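Long-range contacts in conjugal transfer protein TRWB (Escherichia coli, PDB 1E9R), which probably couples the DNA-processing complex to the secretion channel during bacterial conjugation, as a hexameric, nucleotide-binding DNA motor resembling ring helicases and F1-ATPase: residues F118-N123 with D228-S233; L105-Q110 with V222-G227; V134-K139 with S215-E220. One frame throughout, in Å; residues are numbered along the deposited sequence.

In the fold
After strand 103-105 the chain leaves the large mixed sheet for a helical excursion without strands, and returns to it at strand 243-247. On the way out it passes 105-110, then 118-123, then helix 126-134 and the loop that follows it, within 134-139. On the way back, 215-220 closes interaction 3, the innermost loop; 222-227 then closes interaction 2 and 228-233 interaction 1. Interaction 3 is thus enclosed by both others, whereas 1 and 2 cross. Gly227 O with Asn119 ND2 joins interactions 1 and 2, and Tyr108 OH with Glu220 OE1 joins 2 and 3. Interactions 1 and 2 pair the outgoing and returning chains near the sheet; interaction 3 ties helix ends within the helical part.

Interaction 1: F118-N123 with D228-S233; sequences FNEIRN and DFSIRS
Glu120 lays its carboxylate across the start of helix 231-236, where the first backbone N-H groups have no carbonyl of their own helix to bind. Its chain, bent at chi2 (-59°), brings both oxygens to this end. OE2 offers its syn lone pair to Ile231 N at 2.8 Å and also accepts from Trp115 NE1. OE1 takes two donors from opposite faces of the carboxylate plane: Arg232 N at 3.1 Å and the hydroxyl of Ser230, whose OG lies 2.8 Å away. Ser230 is the N-cap, and a small hydroxyl suits the place because the same OG accepts from Ser233 N. Arg232 runs antiparallel beside Glu120, and its NH1 meets Glu120 O at 2.8 Å, almost head-on to the carbonyl and in the guanidinium plane. Over one face of that guanidinium comes Arg122: CG lies above its rim, and the two guanidinium groups stack almost parallel, planes 8° apart and centres 4.3 Å apart. Farther along, Asn119 ND2 donates to Phe229 O at 2.9 Å from above the carbonyl plane. With an alanine at Glu120, Ile231 N and Arg232 N would probably lose their acceptor, and the hydroxyl of Ser230 the carboxylate oxygen it donates to. The stacked arginines would repel each other, yet Arg122 is salt-bridged to Glu236 and Arg232 to Asp126. These acids, with Glu120 at a helix N terminus, probably balance the paired positive charges, while the helix end would favour the ionised carboxylate.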
loop_
_atom_site.group_PDB
_atom_site.type_symbol
_atom_site.label_atom_id
_atom_site.label_comp_id
_atom_site.label_asym_id
_atom_site.label_seq_id
_atom_site.Cartn_x
_atom_site.Cartn_y
_atom_site.Cartn_z
ATOM N N PHE B 118 -9.780 -30.625 26.140
ATOM C CA PHE B 118 -9.449 -32.048 26.156
ATOM C C PHE B 118 -10.693 -32.895 25.884
ATOM O O PHE B 118 -10.617 -33.952 25.254
ATOM C CB PHE B 118 -8.852 -32.464 27.509
ATOM C CG PHE B 118 -7.391 -32.145 27.661
ATOM C CD1 PHE B 118 -6.429 -32.937 27.049
ATOM C CD2 PHE B 118 -6.973 -31.050 28.412
ATOM C CE1 PHE B 118 -5.060 -32.647 27.180
ATOM C CE2 PHE B 118 -5.607 -30.750 28.552
ATOM C CZ PHE B 118 -4.649 -31.553 27.933
ATOM N N ASN B 119 -11.838 -32.412 26.356
ATOM C CA ASN B 119 -13.105 -33.119 26.203
ATOM C C ASN B 119 -13.581 -33.294 24.765
ATOM O O ASN B 119 -14.541 -34.032 24.528
ATOM C CB ASN B 119 -14.218 -32.407 26.986
ATOM C CG ASN B 119 -13.860 -32.180 28.451
ATOM O OD1 ASN B 119 -13.005 -32.863 29.008
ATOM N ND2 ASN B 119 -14.534 -31.221 29.084
ATOM N N GLU B 120 -12.930 -32.628 23.810
ATOM C CA GLU B 120 -13.362 -32.719 22.415
ATOM C C GLU B 120 -12.486 -33.617 21.563
ATOM O O GLU B 120 -12.760 -33.835 20.381
ATOM C CB GLU B 120 -13.403 -31.330 21.784
ATOM C CG GLU B 120 -14.065 -30.253 22.637
ATOM C CD GLU B 120 -15.513 -30.555 22.997
ATOM O OE1 GLU B 120 -16.092 -31.523 22.470
ATOM O OE2 GLU B 120 -16.081 -29.802 23.810
ATOM N N ILE B 121 -11.432 -34.152 22.159
ATOM C CA ILE B 121 -10.530 -34.999 21.407
ATOM C C ILE B 121 -11.096 -36.401 21.248
ATOM O O ILE B 121 -11.370 -37.083 22.236
ATOM C CB ILE B 121 -9.151 -35.069 22.105
ATOM C CG1 ILE B 121 -8.668 -33.657 22.457
ATOM C CG2 ILE B 121 -8.138 -35.769 21.200
ATOM C CD1 ILE B 121 -8.404 -32.761 21.261
ATOM N N ARG B 122 -11.300 -36.824 20.003
ATOM C CA ARG B 122 -11.797 -38.172 19.731
ATOM C C ARG B 122 -10.690 -38.926 18.996
ATOM O O ARG B 122 -10.258 -39.990 19.428
ATOM C CB ARG B 122 -13.041 -38.149 18.839
ATOM C CG ARG B 122 -14.223 -37.353 19.354
ATOM C CD ARG B 122 -14.989 -38.066 20.430
ATOM N NE ARG B 122 -16.213 -37.342 20.767
ATOM C CZ ARG B 122 -17.303 -37.292 20.003
ATOM N NH1 ARG B 122 -17.334 -37.927 18.838
ATOM N NH2 ARG B 122 -18.371 -36.616 20.412
ATOM N N ASN B 123 -10.232 -38.362 17.883
ATOM C CA ASN B 123 -9.177 -38.977 17.080
ATOM C C ASN B 123 -7.885 -38.174 17.124
ATOM O O ASN B 123 -7.854 -37.046 17.616
ATOM C CB ASN B 123 -9.639 -39.111 15.636
ATOM C CG ASN B 123 -10.898 -39.924 15.516
ATOM O OD1 ASN B 123 -10.881 -41.133 15.710
ATOM N ND2 ASN B 123 -12.008 -39.262 15.211
ATOM N N ASP B 228 -16.609 -32.645 32.578
ATOM C CA ASP B 228 -16.511 -33.535 31.431
ATOM C C ASP B 228 -17.464 -33.172 30.301
ATOM O O ASP B 228 -17.681 -33.976 29.388
ATOM C CB ASP B 228 -16.729 -34.992 31.865
ATOM C CG ASP B 228 -18.012 -35.180 32.658
ATOM O OD1 ASP B 228 -18.811 -34.213 32.770
ATOM O OD2 ASP B 228 -18.221 -36.303 33.171
ATOM N N PHE B 229 -18.021 -31.965 30.351
ATOM C CA PHE B 229 -18.929 -31.543 29.302
ATOM C C PHE B 229 -18.211 -31.448 27.961
ATOM O O PHE B 229 -17.136 -30.853 27.867
ATOM C CB PHE B 229 -19.550 -30.192 29.630
ATOM C CG PHE B 229 -20.450 -29.680 28.550
ATOM C CD1 PHE B 229 -21.639 -30.335 28.255
ATOM C CD2 PHE B 229 -20.091 -28.574 27.790
ATOM C CE1 PHE B 229 -22.462 -29.898 27.211
ATOM C CE2 PHE B 229 -20.913 -28.130 26.743
ATOM C CZ PHE B 229 -22.097 -28.795 26.455
ATOM N N SER B 230 -18.806 -32.050 26.931
ATOM C CA SER B 230 -18.242 -32.037 25.581
ATOM C C SER B 230 -19.218 -31.394 24.611
ATOM O O SER B 230 -20.342 -31.868 24.452
ATOM C CB SER B 230 -17.936 -33.455 25.101
ATOM O OG SER B 230 -17.602 -33.461 23.723
ATOM N N ILE B 231 -18.790 -30.311 23.966
ATOM C CA ILE B 231 -19.639 -29.624 23.008
ATOM C C ILE B 231 -19.992 -30.576 21.862
ATOM O O ILE B 231 -21.104 -30.535 21.345
ATOM C CB ILE B 231 -18.941 -28.369 22.451
ATOM C CG1 ILE B 231 -18.754 -27.341 23.571
ATOM C CG2 ILE B 231 -19.763 -27.772 21.317
ATOM C CD1 ILE B 231 -17.925 -26.141 23.173
ATOM N N ARG B 232 -19.050 -31.441 21.483
ATOM C CA ARG B 232 -19.278 -32.402 20.405
ATOM C C ARG B 232 -20.397 -33.362 20.774
ATOM O O ARG B 232 -21.314 -33.610 19.984
ATOM C CB ARG B 232 -18.013 -33.212 20.127
ATOM C CG ARG B 232 -16.869 -32.390 19.622
ATOM C CD ARG B 232 -15.697 -33.259 19.233
ATOM N NE ARG B 232 -15.947 -34.035 18.029
ATOM C CZ ARG B 232 -15.019 -34.766 17.425
ATOM N NH1 ARG B 232 -13.790 -34.813 17.920
ATOM N NH2 ARG B 232 -15.311 -35.440 16.321
ATOM N N SER B 233 -20.304 -33.916 21.980
ATOM C CA SER B 233 -21.303 -34.853 22.479
ATOM C C SER B 233 -22.643 -34.141 22.627
ATOM O O SER B 233 -23.690 -34.711 22.329
ATOM C CB SER B 233 -20.861 -35.423 23.826
ATOM O OG SER B 233 -19.648 -36.144 23.695
HETATM O O HOH W 1 -16.151 -35.823 22.738
HETATM O O HOH W 2 -12.847 -36.740 15.362
#

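Interaction 2: L105-Q110 with V222-G227; sequences LNPYDQ and VTMPDG
Met224 reaches across to Pro107, and its unbranched, flexible chain can be followed atom by atom along the proline. CB stands back, 4.5 Å from Pro107 CB. CG comes closer, packing against that same Pro107 CB at 3.8 Å. Bends at chi2 (-76°) and chi3 (144°) then turn the chain along the ring: SD passes 4.3 Å from Pro107 CA, and the terminal CE ends over one face of the pyrrolidine, 3.1 Å from Pro107 N and 3.5 Å from Pro107 CD. The two side chains cross at about a right angle, so that the methyl group meets the flat side of the ring, a close fit without any hydrogen bond. Trp262 of helix 252-269 touches both Met224 and Pro107, which makes this the buried, apolar heart of the contact.

Beside it Pro225 adds a second ring, its CD lying 3.4 Å from Pro107 O. Two prolines suit this junction, since neither brings a backbone N-H that would need a partner within the apolar packing.

Pro107 is itself held in place by its neighbours. Asn106 OD1 accepts from Tyr108 N at 3.0 Å, while Asn106 ND2 is bound to Thr246 on strand 243-247. Tyr108 projects past Thr223 to give its hydroxyl a partner in Glu220.

Asp109 N bonds Asn106 O at 3.1 Å, completing a type I beta turn. An Asx turn laid over a beta turn, with proline in its second position, here directs the chain off the edge strand 103-105 of the P-loop NTPase sheet, and Met224 closes over it as the chain leaves helix 219-223.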
loop_
_atom_site.group_PDB
_atom_site.type_symbol
_atom_site.label_atom_id
_atom_site.label_comp_id
_atom_site.label_asym_id
_atom_site.label_seq_id
_atom_site.Cartn_x
_atom_site.Cartn_y
_atom_site.Cartn_z
ATOM N N LEU B 105 -22.163 -21.783 29.408
ATOM C CA LEU B 105 -20.712 -21.799 29.390
ATOM C C LEU B 105 -20.291 -20.383 29.711
ATOM O O LEU B 105 -20.451 -19.467 28.906
ATOM C CB LEU B 105 -20.165 -22.221 28.031
ATOM C CG LEU B 105 -20.121 -23.731 27.800
ATOM C CD1 LEU B 105 -19.438 -24.008 26.480
ATOM C CD2 LEU B 105 -19.370 -24.420 28.937
ATOM N N ASN B 106 -19.781 -20.214 30.923
ATOM C CA ASN B 106 -19.337 -18.931 31.434
ATOM C C ASN B 106 -18.506 -19.312 32.646
ATOM O O ASN B 106 -19.059 -19.743 33.656
ATOM C CB ASN B 106 -20.539 -18.103 31.879
ATOM C CG ASN B 106 -20.142 -16.752 32.431
ATOM O OD1 ASN B 106 -19.054 -16.587 32.979
ATOM N ND2 ASN B 106 -21.035 -15.777 32.308
ATOM N N PRO B 107 -17.168 -19.161 32.566
ATOM C CA PRO B 107 -16.276 -19.513 33.680
ATOM C C PRO B 107 -16.608 -18.935 35.060
ATOM O O PRO B 107 -16.214 -19.509 36.078
ATOM C CB PRO B 107 -14.894 -19.081 33.169
ATOM C CG PRO B 107 -15.196 -17.989 32.211
ATOM C CD PRO B 107 -16.409 -18.508 31.482
ATOM N N TYR B 108 -17.348 -17.829 35.094
ATOM C CA TYR B 108 -17.690 -17.178 36.355
ATOM C C TYR B 108 -19.157 -17.294 36.789
ATOM O O TYR B 108 -19.615 -16.580 37.683
ATOM C CB TYR B 108 -17.269 -15.706 36.292
ATOM C CG TYR B 108 -15.794 -15.514 35.962
ATOM C CD1 TYR B 108 -15.324 -15.595 34.642
ATOM C CD2 TYR B 108 -14.863 -15.258 36.967
ATOM C CE1 TYR B 108 -13.962 -15.421 34.338
ATOM C CE2 TYR B 108 -13.503 -15.086 36.675
ATOM C CZ TYR B 108 -13.063 -15.169 35.365
ATOM O OH TYR B 108 -11.722 -15.006 35.100
ATOM N N ASP B 109 -19.888 -18.207 36.164
ATOM C CA ASP B 109 -21.280 -18.406 36.513
ATOM C C ASP B 109 -21.381 -19.758 37.211
ATOM O O ASP B 109 -20.825 -20.760 36.754
ATOM C CB ASP B 109 -22.160 -18.364 35.257
ATOM C CG ASP B 109 -23.634 -18.287 35.581
ATOM O OD1 ASP B 109 -24.174 -19.271 36.117
ATOM O OD2 ASP B 109 -24.257 -17.244 35.305
ATOM N N GLN B 110 -22.081 -19.755 38.337
ATOM C CA GLN B 110 -22.297 -20.929 39.169
ATOM C C GLN B 110 -22.859 -22.102 38.370
ATOM O O GLN B 110 -22.528 -23.270 38.620
ATOM C CB GLN B 110 -23.280 -20.548 40.284
ATOM C CG GLN B 110 -23.551 -21.610 41.328
ATOM C CD GLN B 110 -22.335 -21.896 42.184
ATOM O OE1 GLN B 110 -21.492 -22.729 41.836
ATOM N NE2 GLN B 110 -22.227 -21.190 43.306
ATOM N N VAL B 222 -7.627 -22.087 31.898
ATOM C CA VAL B 222 -7.096 -22.666 33.118
ATOM C C VAL B 222 -8.050 -22.451 34.278
ATOM O O VAL B 222 -8.328 -23.373 35.040
ATOM C CB VAL B 222 -5.714 -22.049 33.483
ATOM C CG1 VAL B 222 -5.188 -22.685 34.759
ATOM C CG2 VAL B 222 -4.717 -22.258 32.347
ATOM N N THR B 223 -8.551 -21.228 34.397
ATOM C CA THR B 223 -9.464 -20.864 35.467
ATOM C C THR B 223 -10.893 -21.356 35.234
ATOM O O THR B 223 -11.736 -21.276 36.126
ATOM C CB THR B 223 -9.479 -19.341 35.655
ATOM O OG1 THR B 223 -10.021 -18.714 34.486
ATOM C CG2 THR B 223 -8.059 -18.834 35.890
ATOM N N MET B 224 -11.153 -21.864 34.033
ATOM C CA MET B 224 -12.470 -22.374 33.679
ATOM C C MET B 224 -12.774 -23.604 34.513
ATOM O O MET B 224 -11.984 -24.546 34.549
ATOM C CB MET B 224 -12.517 -22.761 32.198
ATOM C CG MET B 224 -13.782 -22.322 31.437
ATOM S SD MET B 224 -15.306 -23.248 31.698
ATOM C CE MET B 224 -16.458 -21.991 31.629
ATOM N N PRO B 225 -13.925 -23.606 35.206
ATOM C CA PRO B 225 -14.317 -24.747 36.030
ATOM C C PRO B 225 -14.178 -26.023 35.209
ATOM O O PRO B 225 -14.677 -26.096 34.084
ATOM C CB PRO B 225 -15.764 -24.424 36.371
ATOM C CG PRO B 225 -15.723 -22.921 36.510
ATOM C CD PRO B 225 -14.911 -22.512 35.310
ATOM N N ASP B 226 -13.500 -27.025 35.753
ATOM C CA ASP B 226 -13.327 -28.251 35.000
ATOM C C ASP B 226 -14.500 -29.196 35.138
ATOM O O ASP B 226 -15.215 -29.182 36.136
ATOM C CB ASP B 226 -12.038 -28.967 35.395
ATOM C CG ASP B 226 -11.246 -29.432 34.173
ATOM O OD1 ASP B 226 -11.842 -30.116 33.299
ATOM O OD2 ASP B 226 -10.031 -29.109 34.079
ATOM N N GLY B 227 -14.695 -30.007 34.109
ATOM C CA GLY B 227 -15.784 -30.958 34.101
ATOM C C GLY B 227 -15.604 -31.836 32.890
ATOM O O GLY B 227 -14.562 -31.771 32.237
#

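Interaction 3: V134-K139 with S215-E220; sequences VVPRGK and SDKLPE
Lys217 NZ forms a salt bridge with Glu292, and on the way to that acid the lysine's aliphatic chain runs past Val134, Val135 and Pro136. The contact belongs to the all-helical part of the protein: the end of helix 126-134, and the loop that leads from it into helix 141-163, pack against Lys217 and Leu218, near the end of helix 201-217. Close to the helix, Lys217 CB rests 3.7 Å from Val134 O, a van der Waals contact with the backbone. Farther out, CG lies 4.4 Å from Val135 CA, and CD passes 4.5 Å from Pro136 CD. The chain is bent at chi2 (-54°) and extended beyond it, which carries the methylenes alongside the loop and leaves the ammonium group to Glu292. A lysine suits such a place because its four methylenes can cover apolar neighbours while its tip stays polar. Glu292 also touches Pro136, so the acid that takes the ammonium sits next to the proline the methylenes pass.

Val135 is the first residue to leave helical geometry, and Pro136, which has no N-H to donate, follows where the helix is already over. Val135 O accepts from Arg151 of helix 141-163. A sulfate ion, probably from the crystallisation liquor, lies about 6 Å from the Lys217 side chain. Ser215 packs on Leu196 of the second subunit, which places this region beside a subunit boundary.

Next along the chain, Leu218 packs on Met169, Phe173 and Thr176 of helix 169-178, and one of its methyls, CD2, meets Val134 CG1 at 3.8 Å.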
loop_
_atom_site.group_PDB
_atom_site.type_symbol
_atom_site.label_atom_id
_atom_site.label_comp_id
_atom_site.label_asym_id
_atom_site.label_seq_id
_atom_site.Cartn_x
_atom_site.Cartn_y
_atom_site.Cartn_z
ATOM N N VAL B 134 -8.393 -23.009 20.137
ATOM C CA VAL B 134 -7.801 -22.400 21.326
ATOM C C VAL B 134 -6.922 -21.219 20.930
ATOM O O VAL B 134 -6.942 -20.174 21.572
ATOM C CB VAL B 134 -6.944 -23.433 22.099
ATOM C CG1 VAL B 134 -6.253 -22.770 23.277
ATOM C CG2 VAL B 134 -7.824 -24.580 22.568
ATOM N N VAL B 135 -6.149 -21.403 19.867
ATOM C CA VAL B 135 -5.259 -20.371 19.355
ATOM C C VAL B 135 -5.765 -19.895 17.979
ATOM O O VAL B 135 -5.320 -20.379 16.927
ATOM C CB VAL B 135 -3.820 -20.923 19.215
ATOM C CG1 VAL B 135 -2.872 -19.814 18.798
ATOM C CG2 VAL B 135 -3.381 -21.556 20.528
ATOM N N PRO B 136 -6.707 -18.938 17.968
ATOM C CA PRO B 136 -7.216 -18.460 16.679
ATOM C C PRO B 136 -6.143 -17.886 15.755
ATOM O O PRO B 136 -4.992 -17.668 16.159
ATOM C CB PRO B 136 -8.293 -17.444 17.074
ATOM C CG PRO B 136 -7.895 -17.007 18.438
ATOM C CD PRO B 136 -7.391 -18.271 19.087
ATOM N N ARG B 137 -6.532 -17.663 14.500
ATOM C CA ARG B 137 -5.622 -17.149 13.487
ATOM C C ARG B 137 -5.036 -15.800 13.863
ATOM O O ARG B 137 -5.708 -14.950 14.447
ATOM C CB ARG B 137 -6.344 -17.031 12.151
ATOM C CG ARG B 137 -6.828 -18.338 11.598
ATOM C CD ARG B 137 -5.685 -19.262 11.286
ATOM N NE ARG B 137 -6.186 -20.472 10.645
ATOM C CZ ARG B 137 -5.441 -21.522 10.325
ATOM N NH1 ARG B 137 -4.139 -21.523 10.585
ATOM N NH2 ARG B 137 -6.002 -22.582 9.754
ATOM N N GLY B 138 -3.773 -15.605 13.517
ATOM C CA GLY B 138 -3.134 -14.349 13.829
ATOM C C GLY B 138 -3.682 -13.209 12.993
ATOM O O GLY B 138 -4.050 -13.393 11.824
ATOM N N LYS B 139 -3.736 -12.025 13.595
ATOM C CA LYS B 139 -4.220 -10.844 12.902
ATOM C C LYS B 139 -3.392 -10.599 11.641
ATOM O O LYS B 139 -3.942 -10.345 10.576
ATOM C CB LYS B 139 -4.149 -9.627 13.825
ATOM C CG LYS B 139 -4.652 -8.343 13.194
ATOM C CD LYS B 139 -4.746 -7.233 14.216
ATOM C CE LYS B 139 -5.167 -5.930 13.564
ATOM N NZ LYS B 139 -5.294 -4.836 14.571
ATOM N N SER B 215 0.599 -17.908 26.540
ATOM C CA SER B 215 0.448 -17.142 27.767
ATOM C C SER B 215 -0.762 -16.216 27.617
ATOM O O SER B 215 -1.414 -15.874 28.600
ATOM C CB SER B 215 1.716 -16.319 28.043
ATOM O OG SER B 215 1.450 -14.924 27.987
ATOM N N ASP B 216 -1.062 -15.820 26.381
ATOM C CA ASP B 216 -2.185 -14.931 26.111
ATOM C C ASP B 216 -3.496 -15.670 25.958
ATOM O O ASP B 216 -4.535 -15.186 26.398
ATOM C CB ASP B 216 -1.952 -14.109 24.834
ATOM C CG ASP B 216 -0.813 -13.108 24.970
ATOM O OD1 ASP B 216 -0.657 -12.521 26.067
ATOM O OD2 ASP B 216 -0.081 -12.888 23.976
ATOM N N LYS B 217 -3.448 -16.843 25.341
ATOM C CA LYS B 217 -4.664 -17.606 25.093
ATOM C C LYS B 217 -5.183 -18.509 26.205
ATOM O O LYS B 217 -6.385 -18.545 26.468
ATOM C CB LYS B 217 -4.505 -18.445 23.816
ATOM C CG LYS B 217 -4.039 -17.660 22.608
ATOM C CD LYS B 217 -4.920 -16.469 22.335
ATOM C CE LYS B 217 -4.288 -15.550 21.310
ATOM N NZ LYS B 217 -5.037 -14.270 21.192
ATOM N N LEU B 218 -4.282 -19.223 26.864
ATOM C CA LEU B 218 -4.668 -20.178 27.891
ATOM C C LEU B 218 -5.259 -19.743 29.228
ATOM O O LEU B 218 -6.123 -20.436 29.765
ATOM C CB LEU B 218 -3.494 -21.109 28.164
ATOM C CG LEU B 218 -3.105 -21.979 26.970
ATOM C CD1 LEU B 218 -1.930 -22.886 27.331
ATOM C CD2 LEU B 218 -4.303 -22.803 26.549
ATOM N N PRO B 219 -4.814 -18.607 29.789
ATOM C CA PRO B 219 -5.347 -18.151 31.085
ATOM C C PRO B 219 -6.792 -18.548 31.467
ATOM O O PRO B 219 -6.992 -19.351 32.382
ATOM C CB PRO B 219 -5.136 -16.642 31.020
ATOM C CG PRO B 219 -3.806 -16.553 30.306
ATOM C CD PRO B 219 -3.969 -17.565 29.174
ATOM N N GLU B 220 -7.789 -18.003 30.771
ATOM C CA GLU B 220 -9.188 -18.314 31.070
ATOM C C GLU B 220 -9.551 -19.793 30.925
ATOM O O GLU B 220 -10.518 -20.263 31.518
ATOM C CB GLU B 220 -10.105 -17.471 30.194
ATOM C CG GLU B 220 -9.989 -15.981 30.445
ATOM C CD GLU B 220 -10.151 -15.612 31.917
ATOM O OE1 GLU B 220 -11.065 -16.155 32.578
ATOM O OE2 GLU B 220 -9.372 -14.770 32.411
#